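Local coordinates for protein TatD-related deoxyribonuclease (Thermotoga maritima, PDB 1J6O) that probably hydrolyses ester bonds in DNA as a metal-dependent deoxyribonuclease of the TatD family, built on a TIM-barrel fold, at residues Leu20-Phe25 with Leu51-Lys56; Ser168-Ala173 with Lys202-Glu207; Gln221-Lys226 with Leu233-Glu238. All blocks are in the same frame, centred on the assembly; numbering follows the deposited sequence.

Contact 1: residues Leu20-Phe25 with Leu51-Lys56; sequences LHFHQF and LEDSKK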
loop_
_atom_site.group_PDB
_atom_site.type_symbol
_atom_site.label_atom_id
_atom_site.label_comp_id
_atom_site.label_asym_id
_atom_site.label_seq_id
_atom_site.Cartn_x
_atom_site.Cartn_y
_atom_site.Cartn_z
ATOM N N LEU A 20 5.933 -5.232 -8.575
ATOM C CA LEU A 20 6.797 -5.297 -9.753
ATOM C C LEU A 20 7.338 -6.673 -10.070
ATOM O O LEU A 20 7.789 -6.930 -11.199
ATOM C CB LEU A 20 7.938 -4.283 -9.594
ATOM C CG LEU A 20 7.466 -2.821 -9.632
ATOM C CD1 LEU A 20 8.545 -1.874 -9.045
ATOM C CD2 LEU A 20 7.147 -2.448 -11.070
ATOM N N HIS A 21 7.269 -7.554 -9.084
ATOM C CA HIS A 21 7.753 -8.915 -9.249
ATOM C C HIS A 21 6.708 -9.845 -9.860
ATOM O O HIS A 21 7.008 -11.020 -10.102
ATOM C CB HIS A 21 8.243 -9.474 -7.908
ATOM C CG HIS A 21 7.198 -9.462 -6.841
ATOM N ND1 HIS A 21 6.614 -8.293 -6.385
ATOM C CD2 HIS A 21 6.557 -10.480 -6.212
ATOM C CE1 HIS A 21 5.652 -8.594 -5.529
ATOM N NE2 HIS A 21 5.595 -9.916 -5.409
ATOM N N PHE A 22 5.492 -9.349 -10.106
ATOM C CA PHE A 22 4.456 -10.181 -10.697
ATOM C C PHE A 22 4.853 -10.486 -12.136
ATOM O O PHE A 22 5.631 -9.729 -12.758
ATOM C CB PHE A 22 3.099 -9.492 -10.657
ATOM C CG PHE A 22 2.424 -9.539 -9.301
ATOM C CD1 PHE A 22 3.105 -9.991 -8.165
ATOM C CD2 PHE A 22 1.076 -9.177 -9.174
ATOM C CE1 PHE A 22 2.450 -10.090 -6.917
ATOM C CE2 PHE A 22 0.423 -9.276 -7.920
ATOM C CZ PHE A 22 1.116 -9.732 -6.806
ATOM N N HIS A 23 4.331 -11.592 -12.664
ATOM C CA HIS A 23 4.661 -11.984 -14.029
ATOM C C HIS A 23 4.313 -10.985 -15.140
ATOM O O HIS A 23 4.888 -11.058 -16.238
ATOM C CB HIS A 23 4.056 -13.370 -14.325
ATOM C CG HIS A 23 2.612 -13.345 -14.711
ATOM N ND1 HIS A 23 2.183 -13.013 -15.979
ATOM C CD2 HIS A 23 1.495 -13.640 -14.002
ATOM C CE1 HIS A 23 0.864 -13.107 -16.036
ATOM N NE2 HIS A 23 0.422 -13.488 -14.851
ATOM N N GLN A 24 3.385 -10.067 -14.884
ATOM C CA GLN A 24 3.025 -9.088 -15.905
ATOM C C GLN A 24 4.205 -8.147 -16.225
ATOM O O GLN A 24 4.186 -7.426 -17.200
ATOM C CB GLN A 24 1.803 -8.261 -15.473
ATOM C CG GLN A 24 0.488 -9.037 -15.527
ATOM C CD GLN A 24 0.247 -9.853 -14.288
ATOM O OE1 GLN A 24 1.049 -9.847 -13.358
ATOM N NE2 GLN A 24 -0.876 -10.565 -14.262
ATOM N N PHE A 25 5.245 -8.179 -15.411
ATOM C CA PHE A 25 6.409 -7.324 -15.635
ATOM C C PHE A 25 7.623 -8.154 -16.071
ATOM O O PHE A 25 8.732 -7.632 -16.109
ATOM C CB PHE A 25 6.792 -6.606 -14.341
ATOM C CG PHE A 25 5.882 -5.476 -13.995
ATOM C CD1 PHE A 25 5.944 -4.281 -14.716
ATOM C CD2 PHE A 25 4.909 -5.637 -13.019
ATOM C CE1 PHE A 25 5.007 -3.239 -14.465
ATOM C CE2 PHE A 25 3.979 -4.626 -12.750
ATOM C CZ PHE A 25 4.024 -3.415 -13.478
ATOM N N LEU A 51 4.049 -16.100 1.444
ATOM C CA LEU A 51 5.453 -16.372 1.702
ATOM C C LEU A 51 6.355 -16.449 0.476
ATOM O O LEU A 51 7.416 -15.816 0.448
ATOM C CB LEU A 51 5.602 -17.664 2.535
ATOM C CG LEU A 51 5.722 -17.559 4.063
ATOM C CD1 LEU A 51 5.013 -16.357 4.591
ATOM C CD2 LEU A 51 5.215 -18.867 4.716
ATOM N N GLU A 52 5.960 -17.223 -0.529
ATOM C CA GLU A 52 6.793 -17.347 -1.730
ATOM C C GLU A 52 6.896 -16.025 -2.479
ATOM O O GLU A 52 7.961 -15.650 -2.982
ATOM C CB GLU A 52 6.217 -18.392 -2.690
ATOM C CG GLU A 52 6.201 -19.816 -2.168
ATOM C CD GLU A 52 5.350 -19.974 -0.920
ATOM O OE1 GLU A 52 4.188 -19.482 -0.904
ATOM O OE2 GLU A 52 5.849 -20.601 0.044
ATOM N N ASP A 53 5.763 -15.352 -2.589
ATOM C CA ASP A 53 5.725 -14.081 -3.285
ATOM C C ASP A 53 6.506 -12.986 -2.535
ATOM O O ASP A 53 7.168 -12.110 -3.154
ATOM C CB ASP A 53 4.257 -13.701 -3.516
ATOM C CG ASP A 53 4.126 -12.455 -4.342
ATOM O OD1 ASP A 53 4.263 -12.539 -5.592
ATOM O OD2 ASP A 53 3.908 -11.390 -3.727
ATOM N N SER A 54 6.449 -13.029 -1.208
ATOM C CA SER A 54 7.172 -12.036 -0.438
ATOM C C SER A 54 8.667 -12.221 -0.654
ATOM O O SER A 54 9.420 -11.231 -0.689
ATOM C CB SER A 54 6.832 -12.137 1.051
ATOM O OG SER A 54 5.528 -11.638 1.295
ATOM N N LYS A 55 9.105 -13.471 -0.788
ATOM C CA LYS A 55 10.546 -13.744 -1.009
ATOM C C LYS A 55 10.967 -13.129 -2.367
ATOM O O LYS A 55 12.036 -12.540 -2.475
ATOM C CB LYS A 55 10.824 -15.263 -1.005
ATOM C CG LYS A 55 12.291 -15.694 -0.753
ATOM C CD LYS A 55 13.299 -15.168 -1.728
ATOM C CE LYS A 55 14.698 -15.825 -1.545
ATOM N NZ LYS A 55 15.502 -15.287 -0.410
ATOM N N LYS A 56 10.119 -13.250 -3.387
ATOM C CA LYS A 56 10.444 -12.686 -4.716
ATOM C C LYS A 56 10.489 -11.164 -4.641
ATOM O O LYS A 56 11.327 -10.531 -5.287
ATOM C CB LYS A 56 9.415 -13.099 -5.753
ATOM C CG LYS A 56 9.469 -14.591 -6.079
ATOM C CD LYS A 56 8.332 -15.007 -7.008
ATOM C CE LYS A 56 8.767 -15.074 -8.460
ATOM N NZ LYS A 56 9.264 -13.773 -8.987
#
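His21 reaches across to the helix that starts at Leu51 and gives its NE2 hydrogen to OD2 of Asp53, at 2.8 Å and almost straight (176°). The oxygen lies practically in the plane of the imidazole, at the ring edge. Seen from the carboxylate, the nitrogen stands above the group, 38° out of its plane, and the two flat groups are turned well away from coplanar. The other oxygen, OD1, sits 3.1 Å from CD2 of the imidazole and 3.3 Å from CE1 of Phe22; the phenyl ring of Phe22 meets OD1 obliquely and has OD2 at its edge, near its plane. Phe22 CD1 also lies over one face of the imidazole, toward its rim. Beside the ring, Lys56 packs its CB 3.9 Å from His21 CD2 and folds its chain back, leaving NZ 3.7 Å from the carbonyl O of His21.

With CG tucked between backbone N and carbonyl carbon (chi1 58°), the imidazole stands out toward the helix, where it also touches Ser57 and Leu60. The next shell holds the carboxylate: Asp53 OD2 takes a second hydrogen bond from the backbone N of Val49, so two N-H donors grip it, and the backbone N of Asp53 is bound by Asn50 OD1. Phe22 in turn stacks on His19, a predicted ligand of the first divalent metal. The result is a histidine-carboxylate hydrogen bond joining the loop after strand 13-18 to helix 51-61, next to the predicted metal site of a TatD-type TIM barrel.

Contact 2: residues Ser168-Ala173 with Lys202-Glu207; sequences SDYEWA and KRVGLE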
loop_
_atom_site.group_PDB
_atom_site.type_symbol
_atom_site.label_atom_id
_atom_site.label_comp_id
_atom_site.label_asym_id
_atom_site.label_seq_id
_atom_site.Cartn_x
_atom_site.Cartn_y
_atom_site.Cartn_z
ATOM N N SER A 168 -13.739 3.216 1.140
ATOM C CA SER A 168 -14.976 3.436 1.876
ATOM C C SER A 168 -15.357 4.913 1.783
ATOM O O SER A 168 -14.877 5.637 0.903
ATOM C CB SER A 168 -14.832 3.010 3.331
ATOM O OG SER A 168 -16.125 2.836 3.892
ATOM N N ASP A 169 -16.228 5.375 2.673
ATOM C CA ASP A 169 -16.632 6.779 2.624
ATOM C C ASP A 169 -15.902 7.636 3.635
ATOM O O ASP A 169 -15.040 7.153 4.363
ATOM C CB ASP A 169 -18.152 6.898 2.815
ATOM C CG ASP A 169 -18.635 6.309 4.137
ATOM O OD1 ASP A 169 -17.810 5.833 4.955
ATOM O OD2 ASP A 169 -19.866 6.327 4.353
ATOM N N TYR A 170 -16.243 8.918 3.683
ATOM C CA TYR A 170 -15.591 9.817 4.622
ATOM C C TYR A 170 -15.661 9.383 6.080
ATOM O O TYR A 170 -14.669 9.451 6.800
ATOM C CB TYR A 170 -16.166 11.240 4.513
ATOM C CG TYR A 170 -15.415 12.210 5.405
ATOM C CD1 TYR A 170 -14.057 12.461 5.198
ATOM C CD2 TYR A 170 -16.041 12.831 6.485
ATOM C CE1 TYR A 170 -13.335 13.302 6.043
ATOM C CE2 TYR A 170 -15.329 13.676 7.342
ATOM C CZ TYR A 170 -13.976 13.908 7.117
ATOM O OH TYR A 170 -13.266 14.737 7.961
ATOM N N GLU A 171 -16.827 8.937 6.538
ATOM C CA GLU A 171 -16.930 8.524 7.931
ATOM C C GLU A 171 -15.901 7.462 8.308
ATOM O O GLU A 171 -15.255 7.565 9.360
ATOM C CB GLU A 171 -18.348 8.039 8.261
ATOM C CG GLU A 171 -18.459 7.531 9.701
ATOM C CD GLU A 171 -19.875 7.130 10.103
ATOM O OE1 GLU A 171 -20.832 7.568 9.430
ATOM O OE2 GLU A 171 -20.030 6.380 11.104
ATOM N N TRP A 172 -15.733 6.456 7.457
ATOM C CA TRP A 172 -14.762 5.392 7.739
ATOM C C TRP A 172 -13.339 5.939 7.594
ATOM O O TRP A 172 -12.424 5.569 8.337
ATOM C CB TRP A 172 -14.984 4.208 6.790
ATOM C CG TRP A 172 -15.940 3.211 7.373
ATOM C CD1 TRP A 172 -17.072 2.713 6.798
ATOM C CD2 TRP A 172 -15.862 2.640 8.678
ATOM N NE1 TRP A 172 -17.712 1.862 7.678
ATOM C CE2 TRP A 172 -16.984 1.798 8.837
ATOM C CE3 TRP A 172 -14.942 2.754 9.732
ATOM C CZ2 TRP A 172 -17.220 1.081 10.011
ATOM C CZ3 TRP A 172 -15.172 2.045 10.896
ATOM C CH2 TRP A 172 -16.305 1.213 11.024
ATOM N N ALA A 173 -13.161 6.837 6.637
ATOM C CA ALA A 173 -11.840 7.424 6.417
ATOM C C ALA A 173 -11.404 8.109 7.700
ATOM O O ALA A 173 -10.278 7.927 8.185
ATOM C CB ALA A 173 -11.915 8.438 5.261
ATOM N N LYS A 202 -11.344 15.000 -1.170
ATOM C CA LYS A 202 -11.607 16.418 -0.948
ATOM C C LYS A 202 -11.764 16.764 0.540
ATOM O O LYS A 202 -11.246 17.785 1.010
ATOM C CB LYS A 202 -12.861 16.833 -1.732
ATOM C CG LYS A 202 -13.026 18.344 -1.926
ATOM C CD LYS A 202 -14.059 18.632 -3.022
ATOM C CE LYS A 202 -14.358 20.135 -3.163
ATOM N NZ LYS A 202 -15.349 20.418 -4.269
ATOM N N ARG A 203 -12.464 15.902 1.268
ATOM C CA ARG A 203 -12.711 16.089 2.702
ATOM C C ARG A 203 -11.518 15.795 3.587
ATOM O O ARG A 203 -11.295 16.469 4.598
ATOM C CB ARG A 203 -13.846 15.172 3.178
ATOM C CG ARG A 203 -15.175 15.292 2.436
ATOM C CD ARG A 203 -15.961 16.518 2.857
ATOM N NE ARG A 203 -16.410 16.446 4.252
ATOM C CZ ARG A 203 -17.304 15.574 4.716
ATOM N NH1 ARG A 203 -17.860 14.679 3.906
ATOM N NH2 ARG A 203 -17.662 15.605 5.994
ATOM N N VAL A 204 -10.747 14.779 3.220
ATOM C CA VAL A 204 -9.586 14.396 4.009
ATOM C C VAL A 204 -8.357 15.286 3.855
ATOM O O VAL A 204 -7.671 15.581 4.832
ATOM C CB VAL A 204 -9.204 12.932 3.705
ATOM C CG1 VAL A 204 -7.933 12.562 4.431
ATOM C CG2 VAL A 204 -10.355 12.009 4.139
ATOM N N GLY A 205 -8.055 15.692 2.629
ATOM C CA GLY A 205 -6.900 16.541 2.452
ATOM C C GLY A 205 -5.579 15.806 2.341
ATOM O O GLY A 205 -5.488 14.603 2.595
ATOM N N LEU A 206 -4.538 16.561 2.008
ATOM C CA LEU A 206 -3.207 16.013 1.844
ATOM C C LEU A 206 -2.445 15.487 3.047
ATOM O O LEU A 206 -1.510 14.716 2.884
ATOM C CB LEU A 206 -2.325 17.028 1.114
ATOM C CG LEU A 206 -2.704 17.350 -0.343
ATOM C CD1 LEU A 206 -1.706 18.363 -0.888
ATOM C CD2 LEU A 206 -2.655 16.096 -1.218
ATOM N N GLU A 207 -2.822 15.880 4.256
ATOM C CA GLU A 207 -2.103 15.407 5.424
ATOM C C GLU A 207 -2.303 13.914 5.697
ATOM O O GLU A 207 -1.500 13.289 6.392
ATOM C CB GLU A 207 -2.562 16.198 6.656
ATOM C CG GLU A 207 -1.704 16.002 7.878
ATOM C CD GLU A 207 -2.257 16.714 9.109
ATOM O OE1 GLU A 207 -2.799 17.835 8.963
ATOM O OE2 GLU A 207 -2.132 16.152 10.222
#
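Tyr170 swings its ring out from the first turn of helix 170-179 with CG anti to the backbone nitrogen (chi1 -175°), while Arg203 bends at chi2 and chi3 and folds its guanidinium back over that ring. The outcome is a cation-pi pair between two neighbouring outer helices of the TIM barrel, 170-179 and 195-204, away from the predicted metal sites. Arg203 CZ stands 3.9 Å from the ring centroid, over the face, and the two planes are tilted by 37°. NH2 lies 3.3 Å from both Tyr170 CD2 and CE2, and the aliphatic start of the same arginine covers the other flank, its CB 3.4 Å from Tyr170 CD1. Head and root of one side chain thus share a single face of the ring.

Val204, the last helical residue before Gly205, comes to the ring edge instead, placing CG2 3.8 Å from Tyr170 CE1. An alanine in place of Tyr170 would remove this platform and is likely to leave the guanidinium free to turn, with Val204 CG2 stripped of its aromatic neighbour. Asp169 marks the N-cap of the tyrosine's helix, its OD1 accepting a weak bond from Trp172 N. Deeper between the helices, the methyl of Ala173 rests 4.1 Å from Val204 CG2.

Contact 3: residues Gln221-Lys226 with Leu233-Glu238; sequences QPFRGK and LKYVVE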
loop_
_atom_site.group_PDB
_atom_site.type_symbol
_atom_site.label_atom_id
_atom_site.label_comp_id
_atom_site.label_asym_id
_atom_site.label_seq_id
_atom_site.Cartn_x
_atom_site.Cartn_y
_atom_site.Cartn_z
ATOM N N GLN A 221 -7.561 6.137 -15.466
ATOM C CA GLN A 221 -8.436 6.356 -16.624
ATOM C C GLN A 221 -7.882 6.330 -18.041
ATOM O O GLN A 221 -8.367 5.564 -18.887
ATOM C CB GLN A 221 -9.226 7.644 -16.444
ATOM C CG GLN A 221 -10.414 7.732 -17.380
ATOM C CD GLN A 221 -11.295 6.500 -17.313
ATOM O OE1 GLN A 221 -11.331 5.801 -16.305
ATOM N NE2 GLN A 221 -12.029 6.242 -18.388
ATOM N N PRO A 222 -6.878 7.166 -18.338
ATOM C CA PRO A 222 -6.369 7.127 -19.709
ATOM C C PRO A 222 -5.789 5.793 -20.138
ATOM O O PRO A 222 -5.517 5.595 -21.320
ATOM C CB PRO A 222 -5.324 8.240 -19.735
ATOM C CG PRO A 222 -4.863 8.317 -18.326
ATOM C CD PRO A 222 -6.118 8.119 -17.511
ATOM N N PHE A 223 -5.616 4.875 -19.193
ATOM C CA PHE A 223 -5.059 3.577 -19.533
ATOM C C PHE A 223 -5.903 2.387 -19.111
ATOM O O PHE A 223 -5.357 1.339 -18.797
ATOM C CB PHE A 223 -3.670 3.446 -18.915
ATOM C CG PHE A 223 -2.649 4.336 -19.548
ATOM C CD1 PHE A 223 -2.069 3.995 -20.769
ATOM C CD2 PHE A 223 -2.311 5.548 -18.953
ATOM C CE1 PHE A 223 -1.165 4.856 -21.394
ATOM C CE2 PHE A 223 -1.418 6.411 -19.564
ATOM C CZ PHE A 223 -0.841 6.069 -20.787
ATOM N N ARG A 224 -7.230 2.519 -19.105
ATOM C CA ARG A 224 -8.041 1.376 -18.705
ATOM C C ARG A 224 -7.730 0.260 -19.693
ATOM O O ARG A 224 -7.466 0.522 -20.881
ATOM C CB ARG A 224 -9.536 1.701 -18.729
ATOM C CG ARG A 224 -9.980 2.799 -17.761
ATOM C CD ARG A 224 -9.502 2.539 -16.345
ATOM N NE ARG A 224 -10.042 1.315 -15.751
ATOM C CZ ARG A 224 -11.226 1.224 -15.151
ATOM N NH1 ARG A 224 -12.018 2.286 -15.059
ATOM N NH2 ARG A 224 -11.604 0.073 -14.621
ATOM N N GLY A 225 -7.743 -0.973 -19.199
ATOM C CA GLY A 225 -7.456 -2.109 -20.043
ATOM C C GLY A 225 -5.975 -2.337 -20.278
ATOM O O GLY A 225 -5.621 -3.228 -21.045
ATOM N N LYS A 226 -5.106 -1.553 -19.629
ATOM C CA LYS A 226 -3.659 -1.708 -19.805
ATOM C C LYS A 226 -3.017 -2.056 -18.484
ATOM O O LYS A 226 -3.606 -1.823 -17.432
ATOM C CB LYS A 226 -3.019 -0.415 -20.326
ATOM C CG LYS A 226 -3.523 0.038 -21.706
ATOM C CD LYS A 226 -3.000 -0.887 -22.818
ATOM C CE LYS A 226 -3.723 -0.645 -24.155
ATOM N NZ LYS A 226 -3.834 0.793 -24.517
ATOM N N LEU A 233 1.454 7.109 -12.199
ATOM C CA LEU A 233 1.026 7.746 -10.972
ATOM C C LEU A 233 0.737 9.235 -11.231
ATOM O O LEU A 233 -0.043 9.854 -10.502
ATOM C CB LEU A 233 2.124 7.576 -9.923
ATOM C CG LEU A 233 1.757 7.487 -8.454
ATOM C CD1 LEU A 233 0.514 6.634 -8.242
ATOM C CD2 LEU A 233 2.980 6.959 -7.699
ATOM N N LYS A 234 1.361 9.803 -12.267
ATOM C CA LYS A 234 1.139 11.223 -12.575
ATOM C C LYS A 234 -0.333 11.614 -12.756
ATOM O O LYS A 234 -0.726 12.727 -12.419
ATOM C CB LYS A 234 1.922 11.629 -13.828
ATOM C CG LYS A 234 1.495 10.907 -15.078
ATOM C CD LYS A 234 2.571 10.993 -16.166
ATOM C CE LYS A 234 2.607 12.337 -16.847
ATOM N NZ LYS A 234 2.992 13.424 -15.912
ATOM N N TYR A 235 -1.129 10.708 -13.306
ATOM C CA TYR A 235 -2.543 10.946 -13.538
ATOM C C TYR A 235 -3.302 10.976 -12.244
ATOM O O TYR A 235 -4.312 11.688 -12.138
ATOM C CB TYR A 235 -3.109 9.861 -14.473
ATOM C CG TYR A 235 -2.410 9.879 -15.816
ATOM C CD1 TYR A 235 -2.625 10.914 -16.720
ATOM C CD2 TYR A 235 -1.460 8.913 -16.137
ATOM C CE1 TYR A 235 -1.896 10.996 -17.911
ATOM C CE2 TYR A 235 -0.733 8.984 -17.310
ATOM C CZ TYR A 235 -0.949 10.025 -18.191
ATOM O OH TYR A 235 -0.181 10.087 -19.329
ATOM N N VAL A 236 -2.819 10.211 -11.260
ATOM C CA VAL A 236 -3.472 10.164 -9.952
ATOM C C VAL A 236 -3.229 11.506 -9.268
ATOM O O VAL A 236 -4.135 12.071 -8.647
ATOM C CB VAL A 236 -2.899 8.997 -9.077
ATOM C CG1 VAL A 236 -3.459 9.059 -7.639
ATOM C CG2 VAL A 236 -3.295 7.656 -9.734
ATOM N N VAL A 237 -1.996 11.991 -9.360
ATOM C CA VAL A 237 -1.646 13.260 -8.757
ATOM C C VAL A 237 -2.463 14.384 -9.440
ATOM O O VAL A 237 -2.994 15.287 -8.780
ATOM C CB VAL A 237 -0.141 13.542 -8.943
ATOM C CG1 VAL A 237 0.155 15.024 -8.665
ATOM C CG2 VAL A 237 0.684 12.643 -8.003
ATOM N N GLU A 238 -2.546 14.320 -10.768
ATOM C CA GLU A 238 -3.287 15.322 -11.526
ATOM C C GLU A 238 -4.706 15.429 -11.001
ATOM O O GLU A 238 -5.174 16.521 -10.667
ATOM C CB GLU A 238 -3.297 14.951 -13.002
ATOM C CG GLU A 238 -4.186 15.808 -13.864
ATOM C CD GLU A 238 -3.969 15.507 -15.335
ATOM O OE1 GLU A 238 -3.905 14.304 -15.686
ATOM O OE2 GLU A 238 -3.861 16.470 -16.131
#
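Pro222 and Phe223, which face Tyr235, sit where the chain turns ahead of helix 233-244: Arg224 N bonds back to Gln221 O, and a type II beta turn follows from Phe223 to Lys226, closed by a 3.0 Å bond from Lys226 N to Phe223 O, with Gly225 supplying the positive phi.

Tyr235 carries the helix side of the contact alone. Pro222 presents CG squarely to the phenol ring, 3.8 Å from its centroid and only 12° off the normal, a clear CH-pi contact. The opposite face is covered from within the helix by Lys234 CG, toward the rim, so the ring is held between a proline methylene and the aliphatic part of a lysine. Phe223 approaches differently. Its CE2 comes 3.5 Å from Tyr235 CE2, and that tyrosine carbon lies close to the phenylalanine plane, at the ring edge. The planes stand 59° apart with centroids separated by 5.7 Å, an oblique pairing that is neither a stack nor T-shaped. Tyr235 CG points away from its carbonyl carbon, beside the backbone N (chi1 -61°), which throws the ring out toward the loop, where its OH ends 3.9 Å from Phe223 CE2.

Around this group, Phe223 also stacks on Tyr232 and Tyr235 touches Pro220. The loop is tied to the one after strand 181-185 by Gln221 N, bonded to Thr190 OG1, and by Arg224, in a cation-pi contact with Tyr191. The pairing lies at the surface, away from the predicted metal ligands, and joins the loop after barrel strand 209-211 to the helix that follows. The two segments thus meet by apolar and CH-pi contact, while the links to Thr190 and Tyr191 also help place the loop.

From the N terminus, the three contacts follow in series, none nested or crossing. Contact 1 closes first, bringing the loop after strand 13-18 back to helix 51-61 and enclosing helix 29-34 and strand 41-47. Contact 2 joins successive outer helices 170-179 and 195-204, with strand 181-185 between them, its centre about 31 Å from that of contact 1 and on the opposite side of the chain's centre. Contact 3 folds the later part of the loop after strand 209-211 onto helix 233-244, with six residues between its segments. Nearest atoms of contact 3 lie about 8 Å from each of the others. Each ties neighbouring pieces of the barrel's periphery.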